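Local atomic coordinates of CymD (Pseudomonas putida, PDB entry 6Z34), a protein that serves as a FadL-family channel of the outer membrane, probably letting monoaromatic hydrocarbons enter the cell by lateral diffusion for biodegradation. Residues Gly186-Ala191 and Asp323-Lys328; Ser194-Ser199 and Ala260-Ile265; Leu46-Asp51 and Ile430-Ser435; Ile25-Met30 and Ser86-Gly91. One frame throughout, in Å; residues are numbered along the deposited sequence.

Contact 1. Residues Gly186-Ala191 and Asp323-Lys328; sequences GSLMPA and DTINLK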
loop_
_atom_site.group_PDB
_atom_site.type_symbol
_atom_site.label_atom_id
_atom_site.label_comp_id
_atom_site.label_asym_id
_atom_site.label_seq_id
_atom_site.Cartn_x
_atom_site.Cartn_y
_atom_site.Cartn_z
ATOM N N GLY A 186 -3.070 23.426 23.372
ATOM C CA GLY A 186 -4.505 23.523 23.212
ATOM C C GLY A 186 -5.179 23.732 24.552
ATOM O O GLY A 186 -4.752 23.190 25.581
ATOM N N SER A 187 -6.261 24.518 24.535
ATOM C CA SER A 187 -6.997 24.891 25.739
ATOM C C SER A 187 -7.625 23.703 26.449
ATOM O O SER A 187 -8.074 23.856 27.589
ATOM C CB SER A 187 -8.084 25.905 25.384
ATOM O OG SER A 187 -8.767 25.529 24.195
ATOM N N LEU A 188 -7.679 22.536 25.806
ATOM C CA LEU A 188 -8.204 21.334 26.442
ATOM C C LEU A 188 -7.233 20.734 27.453
ATOM O O LEU A 188 -7.650 19.918 28.281
ATOM C CB LEU A 188 -8.561 20.299 25.367
ATOM C CG LEU A 188 -9.852 19.503 25.578
ATOM C CD1 LEU A 188 -11.023 20.426 25.906
ATOM C CD2 LEU A 188 -10.177 18.627 24.357
ATOM N N MET A 189 -5.955 21.131 27.409
ATOM C CA MET A 189 -4.956 20.580 28.330
ATOM C C MET A 189 -5.258 20.885 29.794
ATOM O O MET A 189 -5.338 19.936 30.598
ATOM C CB MET A 189 -3.569 21.081 27.917
ATOM C CG MET A 189 -2.783 20.106 27.089
ATOM S SD MET A 189 -2.043 18.845 28.126
ATOM C CE MET A 189 -1.240 19.875 29.337
ATOM N N PRO A 190 -5.431 22.144 30.221
ATOM C CA PRO A 190 -5.615 22.385 31.666
ATOM C C PRO A 190 -6.912 21.815 32.214
ATOM O O PRO A 190 -6.930 21.304 33.341
ATOM C CB PRO A 190 -5.569 23.917 31.776
ATOM C CG PRO A 190 -6.011 24.397 30.435
ATOM C CD PRO A 190 -5.458 23.406 29.454
ATOM N N ALA A 191 -8.004 21.888 31.445
ATOM C CA ALA A 191 -9.261 21.295 31.887
ATOM C C ALA A 191 -9.144 19.784 32.031
ATOM O O ALA A 191 -9.809 19.186 32.886
ATOM C CB ALA A 191 -10.383 21.656 30.913
ATOM N N ASP A 323 -12.780 24.131 22.044
ATOM C CA ASP A 323 -11.548 23.883 22.778
ATOM C C ASP A 323 -10.769 22.776 22.081
ATOM O O ASP A 323 -11.325 21.719 21.765
ATOM C CB ASP A 323 -11.849 23.487 24.224
ATOM C CG ASP A 323 -12.147 24.682 25.116
ATOM O OD1 ASP A 323 -13.018 25.503 24.762
ATOM O OD2 ASP A 323 -11.510 24.792 26.185
ATOM N N THR A 324 -9.481 23.014 21.851
ATOM C CA THR A 324 -8.665 22.115 21.056
ATOM C C THR A 324 -7.563 21.482 21.892
ATOM O O THR A 324 -7.208 21.953 22.975
ATOM C CB THR A 324 -8.029 22.838 19.860
ATOM O OG1 THR A 324 -7.038 23.766 20.323
ATOM C CG2 THR A 324 -9.092 23.581 19.072
ATOM N N ILE A 325 -7.036 20.387 21.360
ATOM C CA ILE A 325 -5.833 19.751 21.868
ATOM C C ILE A 325 -4.973 19.425 20.660
ATOM O O ILE A 325 -5.465 18.852 19.684
ATOM C CB ILE A 325 -6.147 18.492 22.700
ATOM C CG1 ILE A 325 -4.866 17.910 23.277
ATOM C CG2 ILE A 325 -6.929 17.452 21.908
ATOM C CD1 ILE A 325 -4.488 18.582 24.543
ATOM N N ASN A 326 -3.714 19.840 20.697
ATOM C CA ASN A 326 -2.825 19.708 19.555
ATOM C C ASN A 326 -1.672 18.787 19.911
ATOM O O ASN A 326 -1.256 18.699 21.067
ATOM C CB ASN A 326 -2.291 21.059 19.114
ATOM C CG ASN A 326 -3.367 21.933 18.522
ATOM O OD1 ASN A 326 -4.142 21.496 17.671
ATOM N ND2 ASN A 326 -3.440 23.171 18.989
ATOM N N LEU A 327 -1.143 18.114 18.907
ATOM C CA LEU A 327 -0.253 17.004 19.182
ATOM C C LEU A 327 0.642 16.756 17.979
ATOM O O LEU A 327 0.144 16.599 16.860
ATOM C CB LEU A 327 -1.095 15.773 19.501
ATOM C CG LEU A 327 -0.390 14.585 20.112
ATOM C CD1 LEU A 327 0.642 14.057 19.236
ATOM C CD2 LEU A 327 0.220 15.021 21.428
ATOM N N LYS A 328 1.954 16.737 18.210
ATOM C CA LYS A 328 2.925 16.317 17.205
ATOM C C LYS A 328 3.447 14.928 17.592
ATOM O O LYS A 328 3.546 14.600 18.784
ATOM C CB LYS A 328 4.077 17.309 17.081
ATOM C CG LYS A 328 5.284 16.977 18.015
ATOM C CD LYS A 328 6.289 18.105 18.303
ATOM C CE LYS A 328 7.731 17.652 18.244
ATOM N NZ LYS A 328 8.539 18.689 18.964
#

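Contact 2. Residues Ser194-Ser199 and Ala260-Ile265; sequences SVPELS and AVAGNI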
loop_
_atom_site.group_PDB
_atom_site.type_symbol
_atom_site.label_atom_id
_atom_site.label_comp_id
_atom_site.label_asym_id
_atom_site.label_seq_id
_atom_site.Cartn_x
_atom_site.Cartn_y
_atom_site.Cartn_z
ATOM N N SER A 194 -7.106 18.672 35.128
ATOM C CA SER A 194 -7.896 18.911 36.328
ATOM C C SER A 194 -9.064 17.935 36.463
ATOM O O SER A 194 -9.924 18.123 37.333
ATOM C CB SER A 194 -8.390 20.364 36.357
ATOM O OG SER A 194 -9.272 20.652 35.287
ATOM N N VAL A 195 -9.119 16.911 35.619
ATOM C CA VAL A 195 -10.007 15.771 35.876
ATOM C C VAL A 195 -9.463 14.978 37.063
ATOM O O VAL A 195 -8.299 14.538 37.024
ATOM C CB VAL A 195 -10.111 14.888 34.630
ATOM C CG1 VAL A 195 -10.961 13.668 34.928
ATOM C CG2 VAL A 195 -10.676 15.671 33.448
ATOM N N PRO A 196 -10.242 14.765 38.127
ATOM C CA PRO A 196 -9.704 14.072 39.306
ATOM C C PRO A 196 -9.238 12.664 38.969
ATOM O O PRO A 196 -9.904 11.927 38.235
ATOM C CB PRO A 196 -10.888 14.047 40.283
ATOM C CG PRO A 196 -11.847 15.056 39.767
ATOM C CD PRO A 196 -11.666 15.087 38.287
ATOM N N GLU A 197 -8.076 12.304 39.523
ATOM C CA GLU A 197 -7.478 10.977 39.371
ATOM C C GLU A 197 -7.247 10.618 37.904
ATOM O O GLU A 197 -7.284 9.441 37.530
ATOM C CB GLU A 197 -8.335 9.910 40.060
ATOM C CG GLU A 197 -7.592 8.642 40.461
ATOM C CD GLU A 197 -6.748 8.811 41.713
ATOM O OE1 GLU A 197 -5.820 7.999 41.908
ATOM O OE2 GLU A 197 -7.002 9.749 42.496
ATOM N N LEU A 198 -7.021 11.617 37.051
ATOM C CA LEU A 198 -6.946 11.341 35.618
ATOM C C LEU A 198 -5.830 10.342 35.338
ATOM O O LEU A 198 -4.698 10.506 35.806
ATOM C CB LEU A 198 -6.708 12.619 34.811
ATOM C CG LEU A 198 -6.308 12.284 33.365
ATOM C CD1 LEU A 198 -7.496 11.620 32.659
ATOM C CD2 LEU A 198 -5.789 13.487 32.579
ATOM N N SER A 199 -6.158 9.299 34.586
ATOM C CA SER A 199 -5.242 8.204 34.311
ATOM C C SER A 199 -4.803 8.109 32.855
ATOM O O SER A 199 -3.662 7.727 32.585
ATOM C CB SER A 199 -5.889 6.885 34.734
ATOM O OG SER A 199 -5.385 5.825 33.942
ATOM N N ALA A 260 -10.630 6.688 37.449
ATOM C CA ALA A 260 -11.291 5.743 38.341
ATOM C C ALA A 260 -12.396 6.414 39.138
ATOM O O ALA A 260 -13.401 5.777 39.473
ATOM C CB ALA A 260 -10.276 5.110 39.297
ATOM N N VAL A 261 -12.228 7.693 39.449
ATOM C CA VAL A 261 -13.177 8.421 40.280
ATOM C C VAL A 261 -14.254 9.090 39.441
ATOM O O VAL A 261 -15.442 8.993 39.748
ATOM C CB VAL A 261 -12.407 9.442 41.136
ATOM C CG1 VAL A 261 -13.302 10.605 41.516
ATOM C CG2 VAL A 261 -11.831 8.758 42.354
ATOM N N ALA A 262 -13.862 9.748 38.352
ATOM C CA ALA A 262 -14.757 10.589 37.573
ATOM C C ALA A 262 -15.348 9.884 36.354
ATOM O O ALA A 262 -16.028 10.532 35.552
ATOM C CB ALA A 262 -14.024 11.854 37.132
ATOM N N GLY A 263 -15.128 8.584 36.203
ATOM C CA GLY A 263 -15.619 7.880 35.039
ATOM C C GLY A 263 -14.855 8.307 33.794
ATOM O O GLY A 263 -13.918 9.109 33.828
ATOM N N ASN A 264 -15.287 7.753 32.670
ATOM C CA ASN A 264 -14.681 7.995 31.367
ATOM C C ASN A 264 -15.496 9.062 30.662
ATOM O O ASN A 264 -16.551 8.772 30.093
ATOM C CB ASN A 264 -14.632 6.711 30.556
ATOM C CG ASN A 264 -14.063 5.583 31.338
ATOM O OD1 ASN A 264 -13.014 5.728 31.962
ATOM N ND2 ASN A 264 -14.752 4.452 31.339
ATOM N N ILE A 265 -15.001 10.293 30.689
ATOM C CA ILE A 265 -15.712 11.443 30.147
ATOM C C ILE A 265 -15.365 11.546 28.657
ATOM O O ILE A 265 -14.222 11.923 28.333
ATOM C CB ILE A 265 -15.352 12.723 30.899
ATOM C CG1 ILE A 265 -15.587 12.531 32.398
ATOM C CG2 ILE A 265 -16.164 13.904 30.401
ATOM C CD1 ILE A 265 -15.106 13.703 33.205
#

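Contact 3. Residues Leu46-Asp51 and Ile430-Ser435; sequences LGLGMD and ISYTKS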
loop_
_atom_site.group_PDB
_atom_site.type_symbol
_atom_site.label_atom_id
_atom_site.label_comp_id
_atom_site.label_asym_id
_atom_site.label_seq_id
_atom_site.Cartn_x
_atom_site.Cartn_y
_atom_site.Cartn_z
ATOM N N LEU A 46 -10.334 -6.530 -19.158
ATOM C CA LEU A 46 -11.095 -6.206 -17.965
ATOM C C LEU A 46 -10.617 -7.138 -16.878
ATOM O O LEU A 46 -10.625 -8.358 -17.060
ATOM C CB LEU A 46 -12.602 -6.372 -18.182
ATOM C CG LEU A 46 -13.273 -5.406 -19.148
ATOM C CD1 LEU A 46 -14.277 -6.157 -20.014
ATOM C CD2 LEU A 46 -13.954 -4.299 -18.379
ATOM N N GLY A 47 -10.212 -6.572 -15.754
ATOM C CA GLY A 47 -9.676 -7.394 -14.702
ATOM C C GLY A 47 -10.415 -7.153 -13.412
ATOM O O GLY A 47 -10.736 -6.009 -13.058
ATOM N N LEU A 48 -10.681 -8.255 -12.715
ATOM C CA LEU A 48 -11.407 -8.295 -11.462
ATOM C C LEU A 48 -10.608 -9.164 -10.536
ATOM O O LEU A 48 -10.322 -10.317 -10.883
ATOM C CB LEU A 48 -12.781 -8.959 -11.568
ATOM C CG LEU A 48 -13.986 -8.484 -12.296
ATOM C CD1 LEU A 48 -13.727 -8.712 -13.774
ATOM C CD2 LEU A 48 -15.095 -9.370 -11.775
ATOM N N GLY A 49 -10.338 -8.661 -9.342
ATOM C CA GLY A 49 -9.611 -9.484 -8.399
ATOM C C GLY A 49 -9.645 -8.864 -7.028
ATOM O O GLY A 49 -10.168 -7.761 -6.830
ATOM N N MET A 50 -9.052 -9.587 -6.081
ATOM C CA MET A 50 -8.942 -9.089 -4.724
ATOM C C MET A 50 -7.770 -9.756 -4.028
ATOM O O MET A 50 -7.341 -10.857 -4.393
ATOM C CB MET A 50 -10.219 -9.348 -3.938
ATOM C CG MET A 50 -10.519 -10.811 -3.809
ATOM S SD MET A 50 -12.217 -11.001 -3.287
ATOM C CE MET A 50 -13.044 -9.972 -4.496
ATOM N N ASP A 51 -7.277 -9.067 -2.999
ATOM C CA ASP A 51 -6.327 -9.608 -2.042
ATOM C C ASP A 51 -7.057 -9.871 -0.734
ATOM O O ASP A 51 -7.888 -9.065 -0.299
ATOM C CB ASP A 51 -5.163 -8.642 -1.799
ATOM C CG ASP A 51 -4.172 -8.598 -2.959
ATOM O OD1 ASP A 51 -4.418 -9.253 -4.000
ATOM O OD2 ASP A 51 -3.150 -7.890 -2.832
ATOM N N ILE A 430 -6.258 -13.363 -5.987
ATOM C CA ILE A 430 -7.012 -14.051 -7.014
ATOM C C ILE A 430 -7.545 -12.999 -7.978
ATOM O O ILE A 430 -7.972 -11.921 -7.558
ATOM C CB ILE A 430 -8.123 -14.904 -6.368
ATOM C CG1 ILE A 430 -8.957 -15.636 -7.429
ATOM C CG2 ILE A 430 -8.976 -14.057 -5.462
ATOM C CD1 ILE A 430 -8.294 -16.907 -7.950
ATOM N N SER A 431 -7.459 -13.281 -9.276
ATOM C CA SER A 431 -7.945 -12.330 -10.267
ATOM C C SER A 431 -8.505 -13.063 -11.477
ATOM O O SER A 431 -8.153 -14.206 -11.765
ATOM C CB SER A 431 -6.852 -11.356 -10.715
ATOM O OG SER A 431 -6.017 -11.960 -11.679
ATOM N N TYR A 432 -9.395 -12.377 -12.175
ATOM C CA TYR A 432 -9.971 -12.859 -13.418
ATOM C C TYR A 432 -9.784 -11.775 -14.467
ATOM O O TYR A 432 -10.038 -10.597 -14.201
ATOM C CB TYR A 432 -11.461 -13.220 -13.260
ATOM C CG TYR A 432 -12.147 -13.371 -14.595
ATOM C CD1 TYR A 432 -12.902 -12.337 -15.116
ATOM C CD2 TYR A 432 -11.993 -14.522 -15.357
ATOM C CE1 TYR A 432 -13.505 -12.445 -16.337
ATOM C CE2 TYR A 432 -12.611 -14.645 -16.597
ATOM C CZ TYR A 432 -13.359 -13.596 -17.076
ATOM O OH TYR A 432 -13.979 -13.676 -18.293
ATOM N N THR A 433 -9.332 -12.176 -15.653
ATOM C CA THR A 433 -9.122 -11.255 -16.763
ATOM C C THR A 433 -9.904 -11.747 -17.966
ATOM O O THR A 433 -9.769 -12.902 -18.394
ATOM C CB THR A 433 -7.640 -11.098 -17.109
ATOM O OG1 THR A 433 -6.912 -10.703 -15.923
ATOM C CG2 THR A 433 -7.445 -10.076 -18.250
ATOM N N LYS A 434 -10.728 -10.872 -18.496
ATOM C CA LYS A 434 -11.475 -11.137 -19.699
ATOM C C LYS A 434 -10.888 -10.228 -20.762
ATOM O O LYS A 434 -10.860 -9.002 -20.586
ATOM C CB LYS A 434 -12.967 -10.876 -19.504
ATOM C CG LYS A 434 -13.651 -10.371 -20.766
ATOM C CD LYS A 434 -13.776 -11.459 -21.808
ATOM C CE LYS A 434 -14.801 -12.511 -21.473
ATOM N NZ LYS A 434 -14.847 -13.505 -22.590
ATOM N N SER A 435 -10.403 -10.829 -21.848
ATOM C CA SER A 435 -9.765 -10.093 -22.934
ATOM C C SER A 435 -10.586 -10.240 -24.206
ATOM O O SER A 435 -10.824 -11.360 -24.676
ATOM C CB SER A 435 -8.336 -10.583 -23.184
ATOM O OG SER A 435 -7.546 -10.445 -22.009
#

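Contact 4. Residues Ile25-Met30 and Ser86-Gly91; sequences IGAQGM and SLVWRG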
loop_
_atom_site.group_PDB
_atom_site.type_symbol
_atom_site.label_atom_id
_atom_site.label_comp_id
_atom_site.label_asym_id
_atom_site.label_seq_id
_atom_site.Cartn_x
_atom_site.Cartn_y
_atom_site.Cartn_z
ATOM N N ILE A 25 3.156 -8.145 -15.930
ATOM C CA ILE A 25 2.344 -8.605 -14.811
ATOM C C ILE A 25 0.874 -8.356 -15.134
ATOM O O ILE A 25 -0.003 -8.535 -14.278
ATOM C CB ILE A 25 2.747 -7.928 -13.486
ATOM C CG1 ILE A 25 2.595 -6.406 -13.548
ATOM C CG2 ILE A 25 4.158 -8.324 -13.055
ATOM C CD1 ILE A 25 2.449 -5.766 -12.118
ATOM N N GLY A 26 0.601 -7.940 -16.374
ATOM C CA GLY A 26 -0.758 -7.660 -16.797
ATOM C C GLY A 26 -1.178 -6.229 -16.492
ATOM O O GLY A 26 -0.353 -5.317 -16.375
ATOM N N ALA A 27 -2.493 -6.039 -16.351
ATOM C CA ALA A 27 -3.034 -4.703 -16.133
ATOM C C ALA A 27 -2.503 -4.048 -14.869
ATOM O O ALA A 27 -2.467 -2.815 -14.791
ATOM C CB ALA A 27 -4.557 -4.763 -16.032
ATOM N N GLN A 28 -2.112 -4.837 -13.868
ATOM C CA GLN A 28 -1.539 -4.267 -12.654
ATOM C C GLN A 28 -0.275 -3.459 -12.918
ATOM O O GLN A 28 0.151 -2.711 -12.027
ATOM C CB GLN A 28 -1.265 -5.381 -11.649
ATOM C CG GLN A 28 -2.545 -6.008 -11.121
ATOM C CD GLN A 28 -3.060 -7.113 -12.012
ATOM O OE1 GLN A 28 -2.655 -7.233 -13.179
ATOM N NE2 GLN A 28 -3.960 -7.929 -11.479
ATOM N N GLY A 29 0.310 -3.550 -14.125
ATOM C CA GLY A 29 1.445 -2.704 -14.451
ATOM C C GLY A 29 1.146 -1.229 -14.260
ATOM O O GLY A 29 2.047 -0.441 -13.966
ATOM N N MET A 30 -0.115 -0.835 -14.429
ATOM C CA MET A 30 -0.614 0.486 -14.057
ATOM C C MET A 30 -0.068 0.960 -12.708
ATOM O O MET A 30 0.177 2.159 -12.500
ATOM C CB MET A 30 -2.153 0.455 -13.989
ATOM C CG MET A 30 -2.835 0.923 -15.234
ATOM S SD MET A 30 -4.639 0.942 -15.211
ATOM C CE MET A 30 -5.041 -0.680 -14.610
ATOM N N SER A 86 -9.667 -3.210 -13.130
ATOM C CA SER A 86 -8.882 -2.611 -14.205
ATOM C C SER A 86 -9.566 -2.729 -15.555
ATOM O O SER A 86 -10.206 -3.736 -15.874
ATOM C CB SER A 86 -7.462 -3.219 -14.304
ATOM O OG SER A 86 -7.476 -4.634 -14.227
ATOM N N LEU A 87 -9.377 -1.679 -16.348
ATOM C CA LEU A 87 -9.795 -1.603 -17.739
ATOM C C LEU A 87 -8.593 -1.093 -18.522
ATOM O O LEU A 87 -8.128 0.024 -18.280
ATOM C CB LEU A 87 -10.993 -0.658 -17.915
ATOM C CG LEU A 87 -11.425 -0.557 -19.384
ATOM C CD1 LEU A 87 -11.672 -1.964 -19.881
ATOM C CD2 LEU A 87 -12.669 0.329 -19.593
ATOM N N VAL A 88 -8.098 -1.892 -19.462
ATOM C CA VAL A 88 -6.944 -1.523 -20.272
ATOM C C VAL A 88 -7.294 -1.678 -21.751
ATOM O O VAL A 88 -7.764 -2.738 -22.176
ATOM C CB VAL A 88 -5.708 -2.379 -19.912
ATOM C CG1 VAL A 88 -4.570 -2.129 -20.902
ATOM C CG2 VAL A 88 -5.254 -2.082 -18.485
ATOM N N TRP A 89 -7.043 -0.630 -22.531
ATOM C CA TRP A 89 -7.130 -0.679 -23.985
ATOM C C TRP A 89 -5.720 -0.732 -24.583
ATOM O O TRP A 89 -4.851 0.075 -24.221
ATOM C CB TRP A 89 -7.903 0.542 -24.491
ATOM C CG TRP A 89 -7.972 0.658 -25.965
ATOM C CD1 TRP A 89 -8.935 0.134 -26.781
ATOM C CD2 TRP A 89 -7.060 1.367 -26.821
ATOM N NE1 TRP A 89 -8.672 0.466 -28.087
ATOM C CE2 TRP A 89 -7.525 1.210 -28.147
ATOM C CE3 TRP A 89 -5.897 2.110 -26.600
ATOM C CZ2 TRP A 89 -6.863 1.765 -29.248
ATOM C CZ3 TRP A 89 -5.237 2.672 -27.705
ATOM C CH2 TRP A 89 -5.725 2.491 -29.007
ATOM N N ARG A 90 -5.496 -1.687 -25.486
ATOM C CA ARG A 90 -4.215 -1.881 -26.171
ATOM C C ARG A 90 -4.453 -1.839 -27.670
ATOM O O ARG A 90 -5.121 -2.723 -28.211
ATOM C CB ARG A 90 -3.572 -3.216 -25.789
ATOM C CG ARG A 90 -2.426 -3.116 -24.799
ATOM C CD ARG A 90 -1.133 -2.747 -25.506
ATOM N NE ARG A 90 -0.559 -3.852 -26.249
ATOM C CZ ARG A 90 0.323 -3.694 -27.233
ATOM N NH1 ARG A 90 0.814 -4.749 -27.873
ATOM N NH2 ARG A 90 0.713 -2.468 -27.563
ATOM N N GLY A 91 -3.894 -0.847 -28.346
ATOM C CA GLY A 91 -3.919 -0.820 -29.800
ATOM C C GLY A 91 -2.676 -0.182 -30.388
ATOM O O GLY A 91 -2.196 0.852 -29.917
#

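Contact 1. Residues Gly186-Ala191 and Asp323-Lys328
The Leu188 side chain runs aslant over that of Asp323: its CD1 branch lies against the aspartate stem, CD1 to Asp323 CB at 3.6 Å, while Leu188 CB stands 4.0 Å from Ile325 CB. Ile325 works the other flank. With CG1 anti to the backbone N (chi1 -177°) and the chain then swung round at chi2, its CD1 comes 3.4 Å from Met189 CG, closer than normal van der Waals contact, a tight spot. The methionine itself bends away beyond that point.

Between these two apolar meetings lies Thr324 O. It takes the N-H of Leu188 at 2.9 Å, in a fairly straight bond (161° at the hydrogen) whose donor is tilted from the carbonyl plane, and Gly186 CA adds a CA-H...O contact at 3.1 Å. A main-chain bond thus ties the segment leading into helix 188-193 to the strand. Ser187 OG makes a weak hydrogen bond to Asp323 OD2 (3.5 Å).

Strand 324-328 runs between strand 313-318, whose Phe316 touches both Leu188 and Ile325, and the short strand 184-185; Met189 also touches Ile175 and Val179 of helix 172-180.

Contact 2. Residues Ser194-Ser199 and Ala260-Ile265
A type II beta turn, Val195 to Leu198, carries the chain from helix 188-193 into the long strand 198-229, and it packs on Ala260-Ile265, the link from strand 234-259 to strand 265-273. Both lie far from the chain's centre, about 39 Å from it measured to the centre of the contact, at what is, as in FadL relatives, probably the extracellular end.

The turn itself is closed by a weak backbone bond, Leu198 N to Val195 O at 3.2 Å, and Glu197 in its third position takes the positive phi (58°) that the turn type requires. Between the segments the side-chain contacts are carbon to carbon, and no hydrogen bond joins them. The methyl of Ala262 sits before the junction of two residues, with its CB 4.2 Å from Val195 CG1 and the same distance from Pro196 CD. Val195 presents this branch because CG1 lies anti to the backbone N, and from there it also approaches Ile265 CD1 at 4.5 Å. On the other flank Val261 meets the turn with two atoms: its CG1 is 4.4 Å from Pro196 CB, and its CB is 4.2 Å from Glu197 CB. None of these approaches is tight, and the contact lies on the surface.

Ser259, at the end of strand 234-259, adds a polar link. Its OG is hydrogen-bonded to Pro196 O and Ala262 N. Just beyond, backbone bonds of Ser199 with Val258 and of Ile265 with Ala257 place strands 198-229 and 265-273 against strand 234-259.

Contact 3. Residues Leu46-Asp51 and Ile430-Ser435
Leu48 and Tyr432 form a hydrogen-bonded pair at the seam of the FadL-type beta barrel, where the first barrel strand, 43-58, meets the last, 422-437, antiparallel (175° between the directions of the two short segments). Their two bonds run both ways: Leu48 N gives to Tyr432 O at 2.8 Å, and Tyr432 N to Leu48 O at a short 2.6 Å. Leu46 with Lys434 and Met50 with Ile430 are bonded likewise, six main-chain bonds in all.

These three pairs share one face. There the side chains of Leu48 and Tyr432 lie side by side, and Leu48 CD1 comes in the plane of the phenol ring, at its edge, 4.0 Å from Tyr432 CD1. The Met50 and Ile430 side chains run together too, Met50 CG being 4.0 Å from Ile430 CG2. Between the pairs Gly49 lets the backbones come close: its CA is 3.8 Å from Ser431 CA, too near for a side chain there.

Farther out, strand 393-404 flanks one side and strand 80-91 the other. Tyr432 OH is hydrogen-bonded to Asp393, and Lys434 NZ forms salt bridges with Glu392 and Asp393. Asp51 ends the first segment: its OD1 meets Ser429 OG, and its OD2 accepts from Gln14 NE2 of helix 10-15.

Contact 4. Residues Ile25-Met30 and Ser86-Gly91
Ala27 and Met30 pack on Ser86 and Val88 at the inner wall of the barrel; the ring of the neighbouring Trp89 points from the other face of the strand and takes no part in the contact. Gly91 N lies over one of its faces, 3.7 Å above the plane and offset toward the rim. The contact joins what is, as in FadL relatives, the N-terminal hatch inside the barrel to the wall at strand 80-91.

The hatch arrives as a 3-10 turn, 27-30, held by Met30 N to Ala27 O at 3.1 Å, which brings both contacting side chains to the wall. The Ala27 methyl nests between two residues of the same strand face: its CB is 3.4 Å from Ser86 OG and 3.7 Å from Val88 CG2. Met30 reaches in beside it with SD anti to CA (chi2 -179°) and a bend at chi3; its side chain and that of Val88 pass one another running opposite ways.

Met30 also touches Phe101 of strand 94-107 and Pro140 and Ser142 of strand 131-146, and its carbonyl O is hydrogen-bonded to Ser156. Its terminal methyl finishes against both wall residues, with Met30 CE 3.5 Å from Ser86 CB and 4.1 Å from Val88 CG2.

In the fold
The four contacts fall into two pairs on opposite sides of the centre of an elongated barrel. Contacts 3 and 4, centres 11 Å apart, lie on neighbouring strands, 43-58 for contact 3 and 80-91 for contact 4, and touch directly, Gly47 N lying 2.8 Å from Ser86 O in a probable hydrogen bond. One closes the cylinder and the other seats the hatch inside it. Contacts 1 and 2, centres 17 Å apart, adjoin in sequence through helix 188-193 and strand 198-229. About 48 Å separates the centres of contacts 1 and 3. Along the chain contact 4 alternates with contact 3 and closes before contact 1 opens; contact 2 nests inside contact 1, and both inside contact 3, whose seam joins strands from near the two chain ends.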